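Local coordinates for protein tyrosine--tRNA ligase (Aeropyrum pernix, PDB 2CYA) that probably attaches tyrosine to its cognate tRNA in two steps, first activating the amino acid with ATP and then transferring it to the tRNA acceptor end, at residues A[287-295]-A[304-312]; A[96-105]-A[340-351]. All coordinates share one frame; numbering follows the deposited sequence.

Contact 1. Residues A[287-295]-A[304-312]; sequences RDGFTLRVD and VEYTSYEEL
Leu-292 and Tyr-306 face each other as an antiparallel hydrogen-bonded pair, and each backbone N-H binds the carbonyl of its partner. Leu-292 N reaches Tyr-306 O at 3.0 Å; the return bond from Tyr-306 N to Leu-292 O is straighter at the hydrogen (175°). Two residues further along, Val-294 and Val-304 are joined by two more bonds, the shorter from Val-294 N to Val-304 O at 2.6 Å.

The packed face carries Leu-292 and Tyr-306. Leu-292 CD2 presses on Leu-312 CD1 at 3.4 Å, tighter than usual for two methyl groups, where the first turn of helix 309-317 meets the strand. With CG anti to its backbone N (chi1 -175°), Leu-292 touches Ala-329 and Ser-333 of helix 323-346, and a branched aliphatic suits that enclosed place. The Tyr-306 ring is approached at its edge by Leu-292 O, 3.5 Å from CD1, and by CG2 of Val-294, 4.1 Å from CE1. Val-304 CG1 lies over one ring face toward the rim, while the phenol OH bonds to Asp-315.

These two short strands make a beta hairpin, from which the chain passes directly into helix 309-317. Ser-308 is the N-cap: its OG accepts from Glu-311 N at 3.0 Å, a task for which a short hydroxyl side chain is well suited. Thr-307 OG1 donates to Glu-311 OE2 on the syn side of the carboxylate.

The face bearing Arg-293 and Glu-305 is the loose one. Both side chains are exposed, as suits long charged residues, and Arg-293 NE stays 6.1 Å from Glu-305 OE1, opposite in charge but not in contact.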
loop_
_atom_site.group_PDB
_atom_site.type_symbol
_atom_site.label_atom_id
_atom_site.label_comp_id
_atom_site.label_asym_id
_atom_site.label_seq_id
_atom_site.Cartn_x
_atom_site.Cartn_y
_atom_site.Cartn_z
ATOM N N ARG A 287 30.304 21.448 16.272
ATOM C CA ARG A 287 30.328 22.907 16.339
ATOM C C ARG A 287 31.700 23.483 15.991
ATOM O O ARG A 287 32.668 23.283 16.733
ATOM C CB ARG A 287 29.943 23.361 17.747
ATOM C CG ARG A 287 29.944 24.870 17.948
ATOM C CD ARG A 287 29.986 25.213 19.431
ATOM N NE ARG A 287 29.915 26.651 19.675
ATOM C CZ ARG A 287 30.090 27.219 20.866
ATOM N NH1 ARG A 287 30.353 26.466 21.932
ATOM N NH2 ARG A 287 30.001 28.541 20.995
ATOM N N ASP A 288 31.788 24.196 14.871
ATOM C CA ASP A 288 33.061 24.787 14.475
ATOM C C ASP A 288 33.590 25.634 15.627
ATOM O O ASP A 288 32.829 26.326 16.310
ATOM C CB ASP A 288 32.897 25.639 13.207
ATOM C CG ASP A 288 32.650 24.792 11.958
ATOM O OD1 ASP A 288 33.548 24.014 11.565
ATOM O OD2 ASP A 288 31.555 24.903 11.368
ATOM N N GLY A 289 34.896 25.554 15.858
ATOM C CA GLY A 289 35.497 26.311 16.939
ATOM C C GLY A 289 35.212 25.768 18.333
ATOM O O GLY A 289 35.286 26.515 19.309
ATOM N N PHE A 290 34.880 24.480 18.440
ATOM C CA PHE A 290 34.607 23.888 19.748
ATOM C C PHE A 290 35.899 23.427 20.403
ATOM O O PHE A 290 36.824 22.965 19.728
ATOM C CB PHE A 290 33.661 22.685 19.654
ATOM C CG PHE A 290 33.445 21.983 20.975
ATOM C CD1 PHE A 290 32.639 22.553 21.963
ATOM C CD2 PHE A 290 34.086 20.777 21.252
ATOM C CE1 PHE A 290 32.474 21.937 23.209
ATOM C CE2 PHE A 290 33.934 20.144 22.495
ATOM C CZ PHE A 290 33.122 20.729 23.479
ATOM N N THR A 291 35.926 23.535 21.729
ATOM C CA THR A 291 37.075 23.153 22.533
ATOM C C THR A 291 36.628 22.314 23.723
ATOM O O THR A 291 35.647 22.650 24.375
ATOM C CB THR A 291 37.764 24.395 23.109
ATOM O OG1 THR A 291 37.856 25.404 22.101
ATOM C CG2 THR A 291 39.141 24.045 23.601
ATOM N N LEU A 292 37.342 21.234 24.013
ATOM C CA LEU A 292 37.003 20.405 25.166
ATOM C C LEU A 292 38.109 20.518 26.229
ATOM O O LEU A 292 39.184 19.933 26.085
ATOM C CB LEU A 292 36.829 18.934 24.762
ATOM C CG LEU A 292 36.344 18.017 25.896
ATOM C CD1 LEU A 292 34.884 18.322 26.205
ATOM C CD2 LEU A 292 36.493 16.561 25.506
ATOM N N ARG A 293 37.838 21.278 27.287
ATOM C CA ARG A 293 38.792 21.475 28.381
ATOM C C ARG A 293 38.733 20.291 29.354
ATOM O O ARG A 293 37.672 19.992 29.899
ATOM C CB ARG A 293 38.451 22.777 29.113
ATOM C CG ARG A 293 39.208 23.012 30.419
ATOM C CD ARG A 293 38.540 24.118 31.234
ATOM N NE ARG A 293 38.458 25.372 30.484
ATOM C CZ ARG A 293 37.677 26.400 30.818
ATOM N NH1 ARG A 293 36.900 26.329 31.894
ATOM N NH2 ARG A 293 37.671 27.502 30.072
ATOM N N VAL A 294 39.863 19.620 29.577
ATOM C CA VAL A 294 39.895 18.463 30.485
ATOM C C VAL A 294 40.985 18.547 31.554
ATOM O O VAL A 294 42.036 19.154 31.338
ATOM C CB VAL A 294 40.114 17.146 29.709
ATOM C CG1 VAL A 294 39.966 15.959 30.653
ATOM C CG2 VAL A 294 39.130 17.043 28.562
ATOM N N ASP A 295 40.734 17.917 32.702
ATOM C CA ASP A 295 41.691 17.903 33.813
ATOM C C ASP A 295 42.674 16.735 33.726
ATOM O O ASP A 295 43.709 16.730 34.397
ATOM C CB ASP A 295 40.950 17.837 35.151
ATOM C CG ASP A 295 40.334 19.166 35.542
ATOM O OD1 ASP A 295 39.537 19.722 34.754
ATOM O OD2 ASP A 295 40.653 19.653 36.644
ATOM N N VAL A 304 44.335 19.224 29.894
ATOM C CA VAL A 304 44.524 19.454 28.463
ATOM C C VAL A 304 43.289 20.092 27.822
ATOM O O VAL A 304 42.165 19.930 28.302
ATOM C CB VAL A 304 44.849 18.131 27.727
ATOM C CG1 VAL A 304 45.167 18.409 26.261
ATOM C CG2 VAL A 304 46.025 17.444 28.396
ATOM N N GLU A 305 43.511 20.819 26.731
ATOM C CA GLU A 305 42.440 21.498 26.009
ATOM C C GLU A 305 42.469 21.029 24.551
ATOM O O GLU A 305 43.424 21.308 23.820
ATOM C CB GLU A 305 42.662 23.010 26.084
ATOM C CG GLU A 305 41.504 23.849 25.583
ATOM C CD GLU A 305 41.875 25.311 25.389
ATOM O OE1 GLU A 305 40.979 26.112 25.030
ATOM O OE2 GLU A 305 43.063 25.656 25.589
ATOM N N TYR A 306 41.426 20.319 24.127
ATOM C CA TYR A 306 41.378 19.805 22.764
ATOM C C TYR A 306 40.663 20.687 21.761
ATOM O O TYR A 306 39.518 21.086 21.962
ATOM C CB TYR A 306 40.764 18.416 22.752
ATOM C CG TYR A 306 41.535 17.445 23.597
ATOM C CD1 TYR A 306 41.288 17.335 24.964
ATOM C CD2 TYR A 306 42.516 16.635 23.032
ATOM C CE1 TYR A 306 41.997 16.435 25.749
ATOM C CE2 TYR A 306 43.233 15.734 23.806
ATOM C CZ TYR A 306 42.967 15.637 25.163
ATOM O OH TYR A 306 43.658 14.729 25.930
ATOM N N THR A 307 41.355 20.969 20.664
ATOM C CA THR A 307 40.819 21.821 19.620
ATOM C C THR A 307 40.300 21.015 18.439
ATOM O O THR A 307 39.758 21.574 17.493
ATOM C CB THR A 307 41.888 22.825 19.130
ATOM O OG1 THR A 307 43.008 22.114 18.585
ATOM C CG2 THR A 307 42.363 23.683 20.279
ATOM N N SER A 308 40.475 19.702 18.495
ATOM C CA SER A 308 40.003 18.828 17.429
ATOM C C SER A 308 39.611 17.508 18.064
ATOM O O SER A 308 40.073 17.183 19.157
ATOM C CB SER A 308 41.100 18.577 16.389
ATOM O OG SER A 308 41.907 17.458 16.741
ATOM N N TYR A 309 38.761 16.748 17.385
ATOM C CA TYR A 309 38.337 15.471 17.918
ATOM C C TYR A 309 39.452 14.453 17.792
ATOM O O TYR A 309 39.679 13.661 18.707
ATOM C CB TYR A 309 37.119 14.925 17.185
ATOM C CG TYR A 309 36.841 13.491 17.569
ATOM C CD1 TYR A 309 36.273 13.182 18.799
ATOM C CD2 TYR A 309 37.235 12.438 16.746
ATOM C CE1 TYR A 309 36.109 11.868 19.206
ATOM C CE2 TYR A 309 37.082 11.109 17.149
ATOM C CZ TYR A 309 36.519 10.838 18.383
ATOM O OH TYR A 309 36.374 9.539 18.803
ATOM N N GLU A 310 40.129 14.461 16.648
ATOM C CA GLU A 310 41.209 13.511 16.407
ATOM C C GLU A 310 42.273 13.613 17.495
ATOM O O GLU A 310 42.825 12.599 17.923
ATOM C CB GLU A 310 41.831 13.740 15.027
ATOM C CG GLU A 310 42.693 12.571 14.558
ATOM C CD GLU A 310 41.969 11.221 14.652
ATOM O OE1 GLU A 310 40.898 11.070 14.017
ATOM O OE2 GLU A 310 42.470 10.312 15.360
ATOM N N GLU A 311 42.559 14.831 17.942
ATOM C CA GLU A 311 43.540 15.025 19.004
ATOM C C GLU A 311 43.072 14.225 20.212
ATOM O O GLU A 311 43.799 13.378 20.733
ATOM C CB GLU A 311 43.634 16.499 19.392
ATOM C CG GLU A 311 44.399 17.372 18.422
ATOM C CD GLU A 311 44.294 18.843 18.783
ATOM O OE1 GLU A 311 44.562 19.191 19.958
ATOM O OE2 GLU A 311 43.943 19.647 17.889
ATOM N N LEU A 312 41.845 14.505 20.644
ATOM C CA LEU A 312 41.242 13.833 21.783
ATOM C C LEU A 312 41.322 12.317 21.647
ATOM O O LEU A 312 41.659 11.627 22.607
ATOM C CB LEU A 312 39.774 14.264 21.924
ATOM C CG LEU A 312 38.909 13.684 23.053
ATOM C CD1 LEU A 312 37.567 14.393 23.077
ATOM C CD2 LEU A 312 38.702 12.195 22.854
#

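Contact 2. Residues A[96-105]-A[340-351]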
loop_
_atom_site.group_PDB
_atom_site.type_symbol
_atom_site.label_atom_id
_atom_site.label_comp_id
_atom_site.label_asym_id
_atom_site.label_seq_id
_atom_site.Cartn_x
_atom_site.Cartn_y
_atom_site.Cartn_z
ATOM N N ARG A 96 6.105 18.663 16.598
ATOM C CA ARG A 96 6.150 20.094 16.921
ATOM C C ARG A 96 7.369 20.357 17.814
ATOM O O ARG A 96 8.020 21.384 17.708
ATOM C CB ARG A 96 4.890 20.542 17.654
ATOM C CG ARG A 96 3.623 20.433 16.840
ATOM C CD ARG A 96 2.557 21.354 17.435
ATOM N NE ARG A 96 2.137 20.922 18.766
ATOM C CZ ARG A 96 1.308 19.907 18.996
ATOM N NH1 ARG A 96 0.798 19.210 17.978
ATOM N NH2 ARG A 96 0.996 19.585 20.249
ATOM N N ILE A 97 7.682 19.412 18.687
ATOM C CA ILE A 97 8.833 19.564 19.561
ATOM C C ILE A 97 10.127 19.509 18.740
ATOM O O ILE A 97 11.045 20.301 18.954
ATOM C CB ILE A 97 8.821 18.483 20.652
ATOM C CG1 ILE A 97 7.628 18.734 21.583
ATOM C CG2 ILE A 97 10.119 18.522 21.463
ATOM C CD1 ILE A 97 7.440 17.687 22.672
ATOM N N VAL A 98 10.199 18.587 17.790
ATOM C CA VAL A 98 11.371 18.482 16.938
ATOM C C VAL A 98 11.618 19.814 16.215
ATOM O O VAL A 98 12.764 20.255 16.120
ATOM C CB VAL A 98 11.202 17.308 15.922
ATOM C CG1 VAL A 98 12.207 17.425 14.761
ATOM C CG2 VAL A 98 11.398 15.966 16.674
ATOM N N ARG A 99 10.565 20.469 15.715
ATOM C CA ARG A 99 10.781 21.745 15.028
ATOM C C ARG A 99 11.407 22.775 15.960
ATOM O O ARG A 99 12.294 23.534 15.555
ATOM C CB ARG A 99 9.481 22.332 14.473
ATOM C CG ARG A 99 9.011 21.692 13.198
ATOM C CD ARG A 99 7.776 22.378 12.635
ATOM N NE ARG A 99 6.703 21.399 12.470
ATOM C CZ ARG A 99 5.536 21.435 13.111
ATOM N NH1 ARG A 99 5.262 22.417 13.965
ATOM N NH2 ARG A 99 4.658 20.459 12.929
ATOM N N ARG A 100 10.929 22.800 17.199
ATOM C CA ARG A 100 11.432 23.750 18.182
ATOM C C ARG A 100 12.865 23.425 18.549
ATOM O O ARG A 100 13.682 24.322 18.735
ATOM C CB ARG A 100 10.558 23.734 19.441
ATOM C CG ARG A 100 11.015 24.684 20.546
ATOM C CD ARG A 100 11.134 26.113 20.055
ATOM N NE ARG A 100 9.891 26.577 19.448
ATOM C CZ ARG A 100 8.767 26.784 20.120
ATOM N NH1 ARG A 100 8.733 26.575 21.431
ATOM N NH2 ARG A 100 7.671 27.176 19.478
ATOM N N VAL A 101 13.160 22.137 18.663
ATOM C CA VAL A 101 14.503 21.699 19.001
ATOM C C VAL A 101 15.463 22.085 17.881
ATOM O O VAL A 101 16.565 22.571 18.145
ATOM C CB VAL A 101 14.565 20.171 19.187
ATOM C CG1 VAL A 101 16.032 19.713 19.220
ATOM C CG2 VAL A 101 13.837 19.759 20.489
ATOM N N MET A 102 15.053 21.867 16.632
ATOM C CA MET A 102 15.918 22.192 15.507
ATOM C C MET A 102 16.278 23.672 15.472
ATOM O O MET A 102 17.425 24.025 15.227
ATOM C CB MET A 102 15.276 21.774 14.177
ATOM C CG MET A 102 15.275 20.267 13.969
ATOM S SD MET A 102 14.403 19.769 12.480
ATOM C CE MET A 102 15.593 20.273 11.161
ATOM N N GLU A 103 15.291 24.525 15.713
ATOM C CA GLU A 103 15.494 25.963 15.719
ATOM C C GLU A 103 16.457 26.342 16.838
ATOM O O GLU A 103 17.473 27.003 16.606
ATOM C CB GLU A 103 14.147 26.668 15.922
ATOM C CG GLU A 103 14.248 28.143 16.311
ATOM C CD GLU A 103 12.891 28.850 16.298
ATOM O OE1 GLU A 103 12.618 29.584 15.336
ATOM O OE2 GLU A 103 12.094 28.662 17.241
ATOM N N ALA A 104 16.130 25.903 18.052
ATOM C CA ALA A 104 16.955 26.184 19.217
ATOM C C ALA A 104 18.348 25.583 19.070
ATOM O O ALA A 104 19.283 26.027 19.729
ATOM C CB ALA A 104 16.286 25.633 20.463
ATOM N N ALA A 105 18.498 24.576 18.215
ATOM C CA ALA A 105 19.812 23.958 18.038
ATOM C C ALA A 105 20.634 24.742 17.022
ATOM O O ALA A 105 21.812 24.470 16.818
ATOM C CB ALA A 105 19.672 22.496 17.587
ATOM N N PRO A 340 20.132 25.448 26.318
ATOM C CA PRO A 340 19.231 26.291 25.527
ATOM C C PRO A 340 18.102 25.544 24.804
ATOM O O PRO A 340 17.012 26.091 24.634
ATOM C CB PRO A 340 20.183 27.017 24.564
ATOM C CG PRO A 340 21.320 26.060 24.426
ATOM C CD PRO A 340 21.517 25.565 25.839
ATOM N N ILE A 341 18.358 24.311 24.366
ATOM C CA ILE A 341 17.322 23.526 23.694
ATOM C C ILE A 341 16.222 23.190 24.698
ATOM O O ILE A 341 15.021 23.323 24.410
ATOM C CB ILE A 341 17.901 22.229 23.132
ATOM C CG1 ILE A 341 18.956 22.587 22.079
ATOM C CG2 ILE A 341 16.777 21.352 22.542
ATOM C CD1 ILE A 341 19.761 21.433 21.579
ATOM N N ARG A 342 16.646 22.749 25.879
ATOM C CA ARG A 342 15.729 22.411 26.951
ATOM C C ARG A 342 14.873 23.632 27.298
ATOM O O ARG A 342 13.660 23.519 27.514
ATOM C CB ARG A 342 16.525 21.966 28.175
ATOM C CG ARG A 342 15.680 21.483 29.347
ATOM C CD ARG A 342 16.591 20.933 30.427
ATOM N NE ARG A 342 17.561 21.942 30.822
ATOM C CZ ARG A 342 18.783 21.693 31.276
ATOM N NH1 ARG A 342 19.231 20.443 31.410
ATOM N NH2 ARG A 342 19.563 22.711 31.579
ATOM N N GLY A 343 15.507 24.801 27.337
ATOM C CA GLY A 343 14.789 26.025 27.648
ATOM C C GLY A 343 13.701 26.381 26.645
ATOM O O GLY A 343 12.581 26.726 27.034
ATOM N N ALA A 344 14.024 26.300 25.357
ATOM C CA ALA A 344 13.057 26.610 24.306
ATOM C C ALA A 344 11.853 25.681 24.359
ATOM O O ALA A 344 10.743 26.069 24.010
ATOM C CB ALA A 344 13.721 26.512 22.935
ATOM N N VAL A 345 12.069 24.446 24.784
ATOM C CA VAL A 345 10.980 23.486 24.872
ATOM C C VAL A 345 10.166 23.646 26.154
ATOM O O VAL A 345 8.947 23.816 26.102
ATOM C CB VAL A 345 11.511 22.046 24.829
ATOM C CG1 VAL A 345 10.359 21.051 25.038
ATOM C CG2 VAL A 345 12.213 21.804 23.496
ATOM N N LEU A 346 10.831 23.597 27.304
ATOM C CA LEU A 346 10.126 23.699 28.573
ATOM C C LEU A 346 9.571 25.088 28.842
ATOM O O LEU A 346 8.584 25.223 29.552
ATOM C CB LEU A 346 11.036 23.272 29.736
ATOM C CG LEU A 346 11.592 21.844 29.684
ATOM C CD1 LEU A 346 12.375 21.559 30.955
ATOM C CD2 LEU A 346 10.449 20.832 29.548
ATOM N N GLY A 347 10.210 26.111 28.281
ATOM C CA GLY A 347 9.756 27.475 28.485
ATOM C C GLY A 347 8.537 27.865 27.662
ATOM O O GLY A 347 8.101 29.011 27.706
ATOM N N ASP A 348 8.009 26.918 26.891
ATOM C CA ASP A 348 6.823 27.147 26.071
ATOM C C ASP A 348 5.744 26.265 26.680
ATOM O O ASP A 348 5.752 25.054 26.488
ATOM C CB ASP A 348 7.083 26.720 24.630
ATOM C CG ASP A 348 5.828 26.778 23.759
ATOM O OD1 ASP A 348 4.762 26.274 24.180
ATOM O OD2 ASP A 348 5.915 27.315 22.638
ATOM N N PRO A 349 4.798 26.863 27.420
ATOM C CA PRO A 349 3.691 26.174 28.091
ATOM C C PRO A 349 2.964 25.089 27.290
ATOM O O PRO A 349 2.801 23.959 27.764
ATOM C CB PRO A 349 2.768 27.325 28.489
ATOM C CG PRO A 349 3.736 28.417 28.796
ATOM C CD PRO A 349 4.678 28.321 27.600
ATOM N N ALA A 350 2.519 25.434 26.089
ATOM C CA ALA A 350 1.812 24.478 25.246
ATOM C C ALA A 350 2.731 23.288 25.030
ATOM O O ALA A 350 2.377 22.136 25.312
ATOM C CB ALA A 350 1.462 25.119 23.901
ATOM N N MET A 351 3.929 23.586 24.542
ATOM C CA MET A 351 4.917 22.556 24.282
ATOM C C MET A 351 5.211 21.725 25.517
ATOM O O MET A 351 5.374 20.504 25.425
ATOM C CB MET A 351 6.203 23.179 23.770
ATOM C CG MET A 351 7.134 22.150 23.211
ATOM S SD MET A 351 8.038 22.852 21.885
ATOM C CE MET A 351 6.774 22.972 20.621
#
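Helix 88-104 packs across the junction of helices 323-346 and 349-360. The axes of segments 96-104 and 340-346 run in roughly opposite directions but obliquely, at 139°, and approach to 8.8 Å; Ala-104 CB rests on Ala-344 CB at 3.7 Å, small side chains that let the backbones come together there. Beside this point Ile-341 CG2 lies against Val-101 CG1 at 3.8 Å, and its CD1 reaches Ala-105 CB. Val-101 CG2 also meets Val-345 CG2, so beta-branched side chains fill the buried side, which Val-250 helps to close.

Arg-100 bridges the more polar side. The chain leaves the helix with CG opposite the backbone N (chi1 179°), then bends at chi2 and chi3 to bring the guanidinium round to Asp-348. NH1 donates to Asp-348 OD2 at 3.2 Å in a salt bridge; the acceptor lies in the guanidinium plane, but the nitrogen stands above the carboxylate plane. The same NH1 makes a weak bond to Ala-344 O at 3.3 Å, and Glu-103 adds a long salt bridge to NE. Met-351 wraps the aliphatic part, its SD 3.6 Å from Arg-100 CB and its CE over one guanidinium face, near the rim, a fit suited to a flexible thioether. Replacing Arg-100 by alanine is likely to leave the Asp-348 carboxylate without its cationic mate and to open a gap beside the Met-351 sulphur.

Asp-348 has a second task: its OD1 accepts from Met-351 N at 2.8 Å, while OD2 takes the arginine. One short acid thus ties helix 88-104 to the turn between the two C-terminal helices, as the N-cap of helix 349-360, with Pro-349 in the first turn that follows it.

Contact 1 and contact 2 lie about 27 Å apart between centres, with nearest atoms about 8 Å apart and not touching. Along the chain, segment 96-105 comes first, then the hairpin of contact 1, and finally 340-351. Helix 323-346 connects them: it packs against the buried face of the hairpin, and its last turns enter contact 2. Contact 1 is local, closing a hairpin within the helical C-terminal part, its segments only nine residues apart at their closest ends, whereas contact 2 joins segments 235 residues apart and docks that part on helix 88-104. This helix also packs on helix 51-64, where Trp-52 is inferred to bind ATP, so the docking lies near the nucleotide site.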